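Dihydropteroate synthase (Stenotrophomonas maltophilia, PDB 7L6P) probably catalyses the condensation of para-aminobenzoate with 6-hydroxymethyl-7,8-dihydropterin diphosphate to form 7,8-dihydropteroate, a step of folate biosynthesis. Local coordinates at residues N128-L133 with V150-Q155; D169-V174 with N210-A215; I197-G202 with V225-G230. One frame throughout, in Å; residues are numbered along the deposited sequence.

Contact 1: residues N128-L133 with V150-Q155; sequences NDIYGL and VLMHMQ
Asn128 and Asp129 run parallel to Val150 and Leu151 as neighbouring strands of a TIM barrel, joined by two weak backbone bonds, from Asp129 N to Val150 O and from Met152 N to Asp129 O, each 3.4 Å long. Between them the chain passes through helix 138-145, so the contact closes a beta-alpha-beta unit. Asn128 and Val150 lie side by side on the same face of the sheet, with Asn128 OD1 packed 3.3 Å from Val150 CB. An amide suits this place because its ND2 donates to OD2 of Asp69 on another barrel strand. The Asn128 side chain borders the active-site pocket at the strand ends, about 3 Å from a bound imidazole, and may help to bind the pterin. On the face that carries Asp129, Leu151 reaches Leu133 of the following loop, CD2 to CD1 at 3.7 Å, and both also touch helix 170-188.

At the end of the strand, residues 129-132 form a type I turn held by the Asp129 carboxylate. OD1 accepts from Tyr131 N at 2.7 Å, an Asx turn in which the donor stands 60° out of the carboxylate plane. The carboxylate thus grips the backbone as the chain leaves the barrel. Gly132 adopts positive phi (67°), its CA near Met152 O. Two methionines, unbranched and flexible, pack against the turn. Met152 lies alongside Ile130, and its bend at chi3 (82°) turns the methyl CE to within 3.6 Å of Ile130 CB. The sulfur of Met154 makes an oblique Met-aromatic contact with Tyr131, SD standing 4.3 Å from CD1. The tightest approach in this group puts Met154 CG out beyond the Ile130 carbonyl, 3.2 Å from Ile130 O.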
ATOM      1  N   ASN A 128     -26.188  -2.192   0.636  1.00 58.23           N
ATOM      2  CA  ASN A 128     -25.154  -1.235   1.016  1.00 58.87           C
ATOM      3  C   ASN A 128     -25.790   0.151   0.978  1.00 58.94           C
ATOM      4  O   ASN A 128     -26.079   0.668  -0.105  1.00 59.85           O
ATOM      5  CB  ASN A 128     -23.963  -1.339   0.059  1.00 60.28           C
ATOM      6  CG  ASN A 128     -22.729  -0.609   0.557  1.00 61.15           C
ATOM      7  OD1 ASN A 128     -22.605  -0.303   1.742  1.00 61.17           O
ATOM      8  ND2 ASN A 128     -21.808  -0.308  -0.362  1.00 62.35           N
ATOM      9  N   ASP A 129     -26.040   0.746   2.149  1.00 59.57           N
ATOM     10  CA  ASP A 129     -26.879   1.947   2.240  1.00 58.21           C
ATOM     11  C   ASP A 129     -26.074   3.152   2.724  1.00 57.47           C
ATOM     12  O   ASP A 129     -25.678   3.210   3.895  1.00 58.06           O
ATOM     13  CB  ASP A 129     -28.069   1.698   3.165  1.00 55.31           C
ATOM     14  CG  ASP A 129     -28.990   2.921   3.285  1.00 57.74           C
ATOM     15  OD1 ASP A 129     -28.820   3.931   2.551  1.00 56.80           O
ATOM     16  OD2 ASP A 129     -29.897   2.866   4.125  1.00 56.44           O
ATOM     17  N   ILE A 130     -25.884   4.140   1.839  1.00 55.58           N
ATOM     18  CA  ILE A 130     -25.189   5.367   2.231  1.00 56.81           C
ATOM     19  C   ILE A 130     -25.954   6.138   3.311  1.00 57.20           C
ATOM     20  O   ILE A 130     -25.354   6.929   4.049  1.00 57.45           O
ATOM     21  CB  ILE A 130     -24.948   6.291   1.015  1.00 58.55           C
ATOM     22  CG1 ILE A 130     -26.267   6.747   0.389  1.00 58.83           C
ATOM     23  CG2 ILE A 130     -24.078   5.628  -0.039  1.00 59.82           C
ATOM     24  CD1 ILE A 130     -26.090   7.961  -0.544  1.00 52.87           C
ATOM     25  N   TYR A 131     -27.278   5.965   3.395  1.00 54.20           N
ATOM     26  CA  TYR A 131     -28.130   6.751   4.289  1.00 56.75           C
ATOM     27  C   TYR A 131     -28.379   6.085   5.634  1.00 57.14           C
ATOM     28  O   TYR A 131     -29.114   6.648   6.461  1.00 56.24           O
ATOM     29  CB  TYR A 131     -29.482   7.058   3.626  1.00 55.20           C
ATOM     30  CG  TYR A 131     -30.130   8.351   4.098  1.00 56.44           C
ATOM     31  CD1 TYR A 131     -29.378   9.338   4.728  1.00 56.49           C
ATOM     32  CD2 TYR A 131     -31.497   8.575   3.931  1.00 57.60           C
ATOM     33  CE1 TYR A 131     -29.966  10.531   5.161  1.00 59.57           C
ATOM     34  CE2 TYR A 131     -32.100   9.763   4.376  1.00 61.36           C
ATOM     35  CZ  TYR A 131     -31.324  10.739   4.986  1.00 60.99           C
ATOM     36  OH  TYR A 131     -31.893  11.920   5.422  1.00 59.36           O
ATOM     37  N   GLY A 132     -27.864   4.879   5.847  1.00 55.30           N
ATOM     38  CA  GLY A 132     -28.032   4.209   7.129  1.00 50.88           C
ATOM     39  C   GLY A 132     -29.458   3.823   7.441  1.00 53.04           C
ATOM     40  O   GLY A 132     -29.891   3.964   8.594  1.00 50.09           O
ATOM     41  N   LEU A 133     -30.202   3.344   6.443  1.00 51.15           N
ATOM     42  CA  LEU A 133     -31.612   2.986   6.593  1.00 56.31           C
ATOM     43  C   LEU A 133     -32.459   4.156   7.098  1.00 58.20           C
ATOM     44  O   LEU A 133     -33.495   3.936   7.716  1.00 57.61           O
ATOM     45  CB  LEU A 133     -31.791   1.762   7.512  1.00 54.36           C
ATOM     46  CG  LEU A 133     -31.078   0.463   7.104  1.00 56.42           C
ATOM     47  CD1 LEU A 133     -31.307  -0.665   8.097  1.00 60.90           C
ATOM     48  CD2 LEU A 133     -31.495   0.017   5.704  1.00 60.00           C
ATOM     49  N   VAL A 150     -25.276  -2.831   5.319  1.00 53.40           N
ATOM     50  CA  VAL A 150     -24.195  -1.955   5.751  1.00 53.06           C
ATOM     51  C   VAL A 150     -24.787  -0.621   6.196  1.00 54.46           C
ATOM     52  O   VAL A 150     -25.397   0.093   5.396  1.00 56.65           O
ATOM     53  CB  VAL A 150     -23.181  -1.746   4.620  1.00 50.80           C
ATOM     54  CG1 VAL A 150     -22.058  -0.883   5.093  1.00 50.24           C
ATOM     55  CG2 VAL A 150     -22.662  -3.080   4.147  1.00 55.93           C
ATOM     56  N   LEU A 151     -24.581  -0.263   7.457  1.00 51.90           N
ATOM     57  CA  LEU A 151     -25.006   1.034   7.957  1.00 51.70           C
ATOM     58  C   LEU A 151     -23.844   2.006   7.782  1.00 54.52           C
ATOM     59  O   LEU A 151     -22.845   1.938   8.508  1.00 53.86           O
ATOM     60  CB  LEU A 151     -25.442   0.949   9.413  1.00 50.05           C
ATOM     61  CG  LEU A 151     -26.520  -0.106   9.701  1.00 52.90           C
ATOM     62  CD1 LEU A 151     -26.900  -0.124  11.189  1.00 46.16           C
ATOM     63  CD2 LEU A 151     -27.743   0.083   8.813  1.00 52.00           C
ATOM     64  N   MET A 152     -23.976   2.909   6.820  1.00 52.44           N
ATOM     65  CA  MET A 152     -22.962   3.923   6.602  1.00 53.29           C
ATOM     66  C   MET A 152     -23.316   5.190   7.367  1.00 50.38           C
ATOM     67  O   MET A 152     -24.486   5.468   7.636  1.00 48.98           O
ATOM     68  CB  MET A 152     -22.822   4.245   5.119  1.00 50.64           C
ATOM     69  CG  MET A 152     -21.473   4.852   4.792  1.00 53.36           C
ATOM     70  SD  MET A 152     -21.320   5.387   3.080  1.00 53.24           S
ATOM     71  CE  MET A 152     -22.131   6.978   3.182  1.00 52.52           C
ATOM     72  N   HIS A 153     -22.287   5.942   7.736  1.00 50.27           N
ATOM     73  CA  HIS A 153     -22.448   7.283   8.269  1.00 49.40           C
ATOM     74  C   HIS A 153     -22.216   8.285   7.154  1.00 52.96           C
ATOM     75  O   HIS A 153     -21.222   8.187   6.419  1.00 51.56           O
ATOM     76  CB  HIS A 153     -21.479   7.585   9.407  1.00 48.70           C
ATOM     77  CG  HIS A 153     -21.514   9.018   9.847  1.00 50.27           C
ATOM     78  ND1 HIS A 153     -20.807  10.018   9.210  1.00 53.30           N
ATOM     79  CD2 HIS A 153     -22.204   9.621  10.846  1.00 47.24           C
ATOM     80  CE1 HIS A 153     -21.051  11.177   9.800  1.00 53.76           C
ATOM     81  NE2 HIS A 153     -21.897  10.962  10.795  1.00 54.00           N
ATOM     82  N   MET A 154     -23.144   9.224   7.017  1.00 54.85           N
ATOM     83  CA  MET A 154     -22.924  10.429   6.231  1.00 54.01           C
ATOM     84  C   MET A 154     -23.605  11.605   6.904  1.00 56.77           C
ATOM     85  O   MET A 154     -24.691  11.472   7.465  1.00 54.62           O
ATOM     86  CB  MET A 154     -23.440  10.290   4.801  1.00 54.28           C
ATOM     87  CG  MET A 154     -24.926  10.019   4.677  1.00 57.90           C
ATOM     88  SD  MET A 154     -25.526  10.262   2.994  1.00 69.43           S
ATOM     89  CE  MET A 154     -25.311  12.023   2.905  1.00 67.54           C
ATOM     90  N   GLN A 155     -22.938  12.746   6.855  1.00 62.32           N
ATOM     91  CA  GLN A 155     -23.540  14.028   7.171  1.00 62.82           C
ATOM     92  C   GLN A 155     -24.164  14.552   5.884  1.00 64.05           C
ATOM     93  O   GLN A 155     -23.534  14.495   4.832  1.00 63.68           O
ATOM     94  CB  GLN A 155     -22.483  14.988   7.709  1.00 62.90           C
ATOM     95  CG  GLN A 155     -22.979  15.918   8.790  1.00 69.42           C
ATOM     96  CD  GLN A 155     -21.865  16.740   9.419  1.00 70.80           C
ATOM     97  OE1 GLN A 155     -21.597  16.627  10.617  1.00 71.97           O
ATOM     98  NE2 GLN A 155     -21.217  17.581   8.618  1.00 72.57           N
TER

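Contact 2: residues D169-V174 with N210-A215; sequences DVVAEV and NMTLLA
Thr212 and Leu213 carry the packing of helix 207-215 against the first turn of helix 170-188, two of the outer helices of the TIM barrel. The short segments cross at -70° with their axes 9.9 Å apart, and no hydrogen bond joins them, so the contact is purely apolar. Val171 and Leu213 have the nearest alpha carbons.

Along residues 210-215, Asn210 and Met211 turn to other parts of the structure: Asn210 OD1 accepts from Gly202 N, and Met211 packs on Ala285 of the second subunit. Thr212 comes next and divides its two branches. Its methyl CG2, anti to the backbone nitrogen, lies 3.6 Å from Val170 CG1 and 3.8 Å from Val171 CG2, whereas OG1 makes a weak bond back to Ala208 O in its own helix. Threonine is apt here because one small branch feeds the apolar seam while the hydroxyl is turned to the backbone. Leu213 then reaches across the valines with both of its methyls. CD1 approaches Val170 CG2, and CD2 meets Val174 nearly tip to tip. The branched, compact valines leave a shallow surface onto which the longer leucine can spread. Leu214 and Ala215 face away, toward helix 250-262 and the second subunit.

Just before the first turn, Asp169 caps helix 170-188 from the N-cap position. Asp169 OD1 accepts from Ala172 N at 2.8 Å, and Glu173, one residue further on, also takes part: its OE2 accepts from Asp169 N at 2.9 Å.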
ATOM      1  N   ASP A 169     -16.230  16.554  17.364  1.00 57.39           N
ATOM      2  CA  ASP A 169     -15.418  15.364  17.588  1.00 58.12           C
ATOM      3  C   ASP A 169     -15.908  14.324  16.592  1.00 55.76           C
ATOM      4  O   ASP A 169     -16.938  13.681  16.841  1.00 55.09           O
ATOM      5  CB  ASP A 169     -15.587  14.890  19.024  1.00 56.66           C
ATOM      6  CG  ASP A 169     -14.699  13.738  19.364  1.00 57.66           C
ATOM      7  OD1 ASP A 169     -14.532  12.820  18.533  1.00 57.64           O
ATOM      8  OD2 ASP A 169     -14.171  13.753  20.497  1.00 64.61           O
ATOM      9  N   VAL A 170     -15.184  14.168  15.479  1.00 47.44           N
ATOM     10  CA  VAL A 170     -15.705  13.353  14.387  1.00 44.89           C
ATOM     11  C   VAL A 170     -15.815  11.897  14.807  1.00 48.59           C
ATOM     12  O   VAL A 170     -16.767  11.205  14.424  1.00 47.99           O
ATOM     13  CB  VAL A 170     -14.863  13.528  13.105  1.00 46.89           C
ATOM     14  CG1 VAL A 170     -13.414  13.090  13.316  1.00 45.79           C
ATOM     15  CG2 VAL A 170     -15.498  12.772  11.939  1.00 44.18           C
ATOM     16  N   VAL A 171     -14.847  11.400  15.588  1.00 49.87           N
ATOM     17  CA  VAL A 171     -14.903  10.011  16.039  1.00 47.40           C
ATOM     18  C   VAL A 171     -16.113   9.799  16.941  1.00 50.63           C
ATOM     19  O   VAL A 171     -16.973   8.959  16.659  1.00 52.35           O
ATOM     20  CB  VAL A 171     -13.594   9.621  16.745  1.00 52.11           C
ATOM     21  CG1 VAL A 171     -13.733   8.260  17.433  1.00 51.54           C
ATOM     22  CG2 VAL A 171     -12.427   9.608  15.743  1.00 48.21           C
ATOM     23  N   ALA A 172     -16.240  10.611  17.993  1.00 50.07           N
ATOM     24  CA  ALA A 172     -17.352  10.438  18.932  1.00 52.50           C
ATOM     25  C   ALA A 172     -18.703  10.586  18.238  1.00 53.38           C
ATOM     26  O   ALA A 172     -19.657   9.866  18.561  1.00 53.54           O
ATOM     27  CB  ALA A 172     -17.233  11.439  20.082  1.00 45.63           C
ATOM     28  N   GLU A 173     -18.799  11.490  17.256  1.00 52.28           N
ATOM     29  CA  GLU A 173     -20.073  11.746  16.592  1.00 48.71           C
ATOM     30  C   GLU A 173     -20.428  10.644  15.606  1.00 49.45           C
ATOM     31  O   GLU A 173     -21.611  10.313  15.447  1.00 46.94           O
ATOM     32  CB  GLU A 173     -20.033  13.101  15.898  1.00 48.91           C
ATOM     33  CG  GLU A 173     -20.087  14.230  16.893  1.00 54.94           C
ATOM     34  CD  GLU A 173     -19.968  15.621  16.254  1.00 56.09           C
ATOM     35  OE1 GLU A 173     -20.755  15.931  15.321  1.00 51.20           O
ATOM     36  OE2 GLU A 173     -19.094  16.395  16.708  1.00 53.75           O
ATOM     37  N   VAL A 174     -19.427  10.106  14.896  1.00 46.15           N
ATOM     38  CA  VAL A 174     -19.666   8.955  14.027  1.00 46.64           C
ATOM     39  C   VAL A 174     -20.026   7.742  14.866  1.00 45.04           C
ATOM     40  O   VAL A 174     -20.935   6.978  14.524  1.00 45.08           O
ATOM     41  CB  VAL A 174     -18.441   8.677  13.123  1.00 46.36           C
ATOM     42  CG1 VAL A 174     -18.594   7.353  12.407  1.00 41.33           C
ATOM     43  CG2 VAL A 174     -18.258   9.789  12.093  1.00 46.25           C
ATOM     44  N   ASN A 210     -11.448  12.558   7.453  1.00 48.74           N
ATOM     45  CA  ASN A 210     -11.226  11.203   6.953  1.00 47.60           C
ATOM     46  C   ASN A 210      -9.993  10.574   7.591  1.00 47.23           C
ATOM     47  O   ASN A 210     -10.012   9.395   7.962  1.00 46.99           O
ATOM     48  CB  ASN A 210     -11.081  11.197   5.431  1.00 46.98           C
ATOM     49  CG  ASN A 210     -12.407  11.307   4.728  1.00 52.17           C
ATOM     50  OD1 ASN A 210     -13.447  10.864   5.235  1.00 51.53           O
ATOM     51  ND2 ASN A 210     -12.380  11.860   3.525  1.00 50.20           N
ATOM     52  N   MET A 211      -8.904  11.332   7.689  1.00 45.71           N
ATOM     53  CA  MET A 211      -7.677  10.795   8.256  1.00 47.10           C
ATOM     54  C   MET A 211      -7.825  10.520   9.750  1.00 48.15           C
ATOM     55  O   MET A 211      -7.251   9.559  10.270  1.00 48.00           O
ATOM     56  CB  MET A 211      -6.514  11.750   7.982  1.00 48.26           C
ATOM     57  CG  MET A 211      -6.098  11.828   6.484  1.00 48.27           C
ATOM     58  SD  MET A 211      -5.669  10.248   5.693  1.00 49.78           S
ATOM     59  CE  MET A 211      -7.203   9.838   4.858  1.00 40.79           C
ATOM     60  N   THR A 212      -8.566  11.364  10.464  1.00 49.66           N
ATOM     61  CA  THR A 212      -8.820  11.096  11.872  1.00 48.90           C
ATOM     62  C   THR A 212      -9.636   9.803  12.039  1.00 50.76           C
ATOM     63  O   THR A 212      -9.234   8.893  12.778  1.00 47.95           O
ATOM     64  CB  THR A 212      -9.503  12.315  12.510  1.00 50.43           C
ATOM     65  OG1 THR A 212      -8.549  13.392  12.639  1.00 44.07           O
ATOM     66  CG2 THR A 212     -10.073  11.969  13.894  1.00 46.73           C
ATOM     67  N   LEU A 213     -10.734   9.664  11.283  1.00 48.62           N
ATOM     68  CA  LEU A 213     -11.520   8.430  11.327  1.00 48.91           C
ATOM     69  C   LEU A 213     -10.693   7.216  10.929  1.00 50.18           C
ATOM     70  O   LEU A 213     -10.800   6.155  11.550  1.00 50.30           O
ATOM     71  CB  LEU A 213     -12.731   8.537  10.411  1.00 45.85           C
ATOM     72  CG  LEU A 213     -13.873   9.396  10.923  1.00 51.04           C
ATOM     73  CD1 LEU A 213     -14.804   9.716   9.769  1.00 44.57           C
ATOM     74  CD2 LEU A 213     -14.606   8.673  12.110  1.00 44.45           C
ATOM     75  N   LEU A 214      -9.908   7.327   9.849  1.00 52.71           N
ATOM     76  CA  LEU A 214      -9.126   6.175   9.405  1.00 47.65           C
ATOM     77  C   LEU A 214      -8.099   5.795  10.451  1.00 47.81           C
ATOM     78  O   LEU A 214      -7.935   4.614  10.764  1.00 52.20           O
ATOM     79  CB  LEU A 214      -8.436   6.460   8.069  1.00 47.35           C
ATOM     80  CG  LEU A 214      -7.534   5.322   7.537  1.00 50.02           C
ATOM     81  CD1 LEU A 214      -8.325   4.023   7.371  1.00 44.74           C
ATOM     82  CD2 LEU A 214      -6.799   5.715   6.215  1.00 40.89           C
ATOM     83  N   ALA A 215      -7.433   6.788  11.041  1.00 46.90           N
ATOM     84  CA  ALA A 215      -6.385   6.500  12.012  1.00 48.16           C
ATOM     85  C   ALA A 215      -6.947   5.853  13.277  1.00 49.04           C
ATOM     86  O   ALA A 215      -6.329   4.934  13.827  1.00 48.47           O
ATOM     87  CB  ALA A 215      -5.626   7.777  12.354  1.00 46.96           C
TER

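Contact 3: residues I197-G202 with V225-G230; sequences IDLGFG and VPMLAG
Ile197 and Met227 pair in parallel on adjacent strands of the TIM barrel, where strand 195-198, helix 207-215 and strand 227-229 form a beta-alpha-beta unit. Ile197 N donates to Pro226 O and Leu228 N to Ile197 O, both at 2.9 Å and nearly straight. Proline lacks an N-H, but only its carbonyl is needed in this ladder. On the outer face of the sheet Ile197 CG2 presses against Val225 CG2 at 3.5 Å, the two side chains crossing at about a right angle, a close fit for two beta-branched residues.

Asp198 can be followed from the backbone outward. Its CB lies 3.8 Å from Leu228 O. With chi1 at 178° the carboxylate extends beside its own carbonyl carbon, and CG lies near the same Leu228 oxygen and the methyl CD2. OD1 comes within 3.3 Å of Leu228 O, but both are acceptors and no bond links them; OD1 instead takes the N-H of Gly200 at 2.9 Å in an Asx turn, the donor 54° out of the carboxylate plane. OD2 ends 3.4 Å from Leu228 CD2. Aspartate is short enough to fold this turn, and Gly200 meets the positive phi that follows. Asp198 borders the active-site pocket at the strand ends, about 4 Å from the bound imidazole, and may contribute to pterin binding.

Beyond the turn Phe201 offers its ring edge to Ala229, CE2 to CB at 4.0 Å; the small alanine leaves room for the ring. The two strands are flanked in the sheet by 149-152 and 267-270. Outside it, Leu199 leans on Val174 and Leu178 of helix 170-188, while Phe201 packs on Asn210, Leu213 and Leu214 of helix 207-215.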
ATOM      1  N   ILE A 197     -21.087  -2.003   9.736  1.00 50.85           N
ATOM      2  CA  ILE A 197     -20.946  -0.558   9.787  1.00 49.01           C
ATOM      3  C   ILE A 197     -19.966  -0.122   8.707  1.00 54.54           C
ATOM      4  O   ILE A 197     -19.103  -0.883   8.243  1.00 52.55           O
ATOM      5  CB  ILE A 197     -20.472  -0.061  11.160  1.00 48.97           C
ATOM      6  CG1 ILE A 197     -19.150  -0.740  11.506  1.00 50.14           C
ATOM      7  CG2 ILE A 197     -21.567  -0.339  12.234  1.00 48.73           C
ATOM      8  CD1 ILE A 197     -18.488  -0.192  12.734  1.00 54.96           C
ATOM      9  N   ASP A 198     -20.098   1.143   8.331  1.00 54.29           N
ATOM     10  CA  ASP A 198     -19.250   1.778   7.343  1.00 47.79           C
ATOM     11  C   ASP A 198     -19.048   3.213   7.798  1.00 50.74           C
ATOM     12  O   ASP A 198     -20.031   3.921   8.068  1.00 49.63           O
ATOM     13  CB  ASP A 198     -19.927   1.697   5.980  1.00 49.50           C
ATOM     14  CG  ASP A 198     -19.148   2.378   4.872  1.00 52.93           C
ATOM     15  OD1 ASP A 198     -18.118   3.038   5.142  1.00 52.45           O
ATOM     16  OD2 ASP A 198     -19.622   2.274   3.714  1.00 55.54           O
ATOM     17  N   LEU A 199     -17.785   3.641   7.907  1.00 48.79           N
ATOM     18  CA  LEU A 199     -17.544   4.976   8.443  1.00 48.03           C
ATOM     19  C   LEU A 199     -17.884   6.071   7.440  1.00 48.87           C
ATOM     20  O   LEU A 199     -17.992   7.240   7.833  1.00 51.38           O
ATOM     21  CB  LEU A 199     -16.094   5.095   8.925  1.00 48.96           C
ATOM     22  CG  LEU A 199     -15.669   4.122  10.041  1.00 52.29           C
ATOM     23  CD1 LEU A 199     -14.253   4.403  10.519  1.00 45.03           C
ATOM     24  CD2 LEU A 199     -16.672   4.155  11.228  1.00 51.48           C
ATOM     25  N   GLY A 200     -18.063   5.724   6.164  1.00 48.33           N
ATOM     26  CA  GLY A 200     -18.452   6.678   5.146  1.00 50.20           C
ATOM     27  C   GLY A 200     -17.384   7.716   4.875  1.00 50.32           C
ATOM     28  O   GLY A 200     -17.658   8.917   4.894  1.00 49.19           O
ATOM     29  N   PHE A 201     -16.154   7.278   4.620  1.00 52.42           N
ATOM     30  CA  PHE A 201     -15.108   8.226   4.261  1.00 51.31           C
ATOM     31  C   PHE A 201     -15.552   9.099   3.096  1.00 48.49           C
ATOM     32  O   PHE A 201     -16.140   8.610   2.131  1.00 50.82           O
ATOM     33  CB  PHE A 201     -13.829   7.478   3.911  1.00 49.54           C
ATOM     34  CG  PHE A 201     -13.244   6.716   5.051  1.00 49.69           C
ATOM     35  CD1 PHE A 201     -12.685   7.392   6.120  1.00 47.22           C
ATOM     36  CD2 PHE A 201     -13.197   5.328   5.029  1.00 50.44           C
ATOM     37  CE1 PHE A 201     -12.119   6.700   7.160  1.00 46.26           C
ATOM     38  CE2 PHE A 201     -12.644   4.625   6.076  1.00 46.81           C
ATOM     39  CZ  PHE A 201     -12.104   5.308   7.141  1.00 47.34           C
ATOM     40  N   GLY A 202     -15.308  10.403   3.207  1.00 48.36           N
ATOM     41  CA  GLY A 202     -15.648  11.339   2.151  1.00 48.81           C
ATOM     42  C   GLY A 202     -17.053  11.921   2.208  1.00 54.20           C
ATOM     43  O   GLY A 202     -17.294  12.980   1.619  1.00 61.31           O
ATOM     44  N   VAL A 225     -19.595  -5.466  15.138  1.00 55.95           N
ATOM     45  CA  VAL A 225     -20.079  -5.847  13.812  1.00 49.64           C
ATOM     46  C   VAL A 225     -18.945  -5.626  12.822  1.00 54.90           C
ATOM     47  O   VAL A 225     -18.065  -4.782  13.051  1.00 55.15           O
ATOM     48  CB  VAL A 225     -21.322  -5.022  13.392  1.00 52.08           C
ATOM     49  CG1 VAL A 225     -22.519  -5.351  14.250  1.00 56.51           C
ATOM     50  CG2 VAL A 225     -21.012  -3.559  13.478  1.00 48.57           C
ATOM     51  N   PRO A 226     -18.956  -6.338  11.696  1.00 50.40           N
ATOM     52  CA  PRO A 226     -17.921  -6.117  10.682  1.00 53.00           C
ATOM     53  C   PRO A 226     -17.939  -4.685  10.158  1.00 55.28           C
ATOM     54  O   PRO A 226     -18.991  -4.039  10.058  1.00 51.06           O
ATOM     55  CB  PRO A 226     -18.279  -7.120   9.576  1.00 47.56           C
ATOM     56  CG  PRO A 226     -19.056  -8.202  10.285  1.00 54.42           C
ATOM     57  CD  PRO A 226     -19.827  -7.481  11.371  1.00 53.97           C
ATOM     58  N   MET A 227     -16.747  -4.201   9.821  1.00 51.33           N
ATOM     59  CA  MET A 227     -16.541  -2.844   9.367  1.00 50.23           C
ATOM     60  C   MET A 227     -16.098  -2.867   7.914  1.00 51.46           C
ATOM     61  O   MET A 227     -15.124  -3.542   7.564  1.00 50.56           O
ATOM     62  CB  MET A 227     -15.503  -2.128  10.228  1.00 50.02           C
ATOM     63  CG  MET A 227     -15.323  -0.645   9.851  1.00 48.43           C
ATOM     64  SD  MET A 227     -14.493   0.284  11.150  1.00 47.98           S
ATOM     65  CE  MET A 227     -13.047  -0.789  11.396  1.00 48.52           C
ATOM     66  N   LEU A 228     -16.806  -2.116   7.080  1.00 49.29           N
ATOM     67  CA  LEU A 228     -16.482  -1.966   5.681  1.00 50.06           C
ATOM     68  C   LEU A 228     -15.851  -0.595   5.472  1.00 55.84           C
ATOM     69  O   LEU A 228     -16.351   0.418   5.987  1.00 52.58           O
ATOM     70  CB  LEU A 228     -17.749  -2.125   4.837  1.00 52.37           C
ATOM     71  CG  LEU A 228     -17.648  -1.976   3.313  1.00 56.49           C
ATOM     72  CD1 LEU A 228     -18.716  -2.832   2.620  1.00 57.24           C
ATOM     73  CD2 LEU A 228     -17.800  -0.513   2.908  1.00 54.61           C
ATOM     74  N   ALA A 229     -14.773  -0.551   4.688  1.00 53.39           N
ATOM     75  CA  ALA A 229     -14.075   0.707   4.442  1.00 47.93           C
ATOM     76  C   ALA A 229     -13.985   0.931   2.948  1.00 52.53           C
ATOM     77  O   ALA A 229     -13.593   0.025   2.200  1.00 53.65           O
ATOM     78  CB  ALA A 229     -12.679   0.720   5.064  1.00 48.47           C
ATOM     79  N   GLY A 230     -14.366   2.128   2.518  1.00 54.90           N
ATOM     80  CA  GLY A 230     -14.263   2.516   1.133  1.00 51.27           C
ATOM     81  C   GLY A 230     -13.638   3.884   0.962  1.00 57.26           C
ATOM     82  O   GLY A 230     -14.232   4.901   1.354  1.00 53.08           O
TER
HETATM   83  O   HOH W   1     -15.259   2.289   7.106  1.00 46.24           O

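From the N terminus, contact 1 comes first and closes the loop through helix 138-145, tying two neighbouring barrel strands. It is complete before contacts 2 and 3 open. Those two cross: helix 170-188 starts contact 2, strand 195-198 starts contact 3, helix 207-215 completes contact 2 and strand 227-229 completes contact 3. Contacts 1 and 3 share the barrel wall, since strands 149-152 and 195-198 are neighbours joined through Leu151 and His153 to Asp198. Contact 2 lies in the outer helical layer, reaching contact 3 through Asn210 and Gly202 and contact 1 where Val174 packs on His153. Together they tie barrel wall to helical coat.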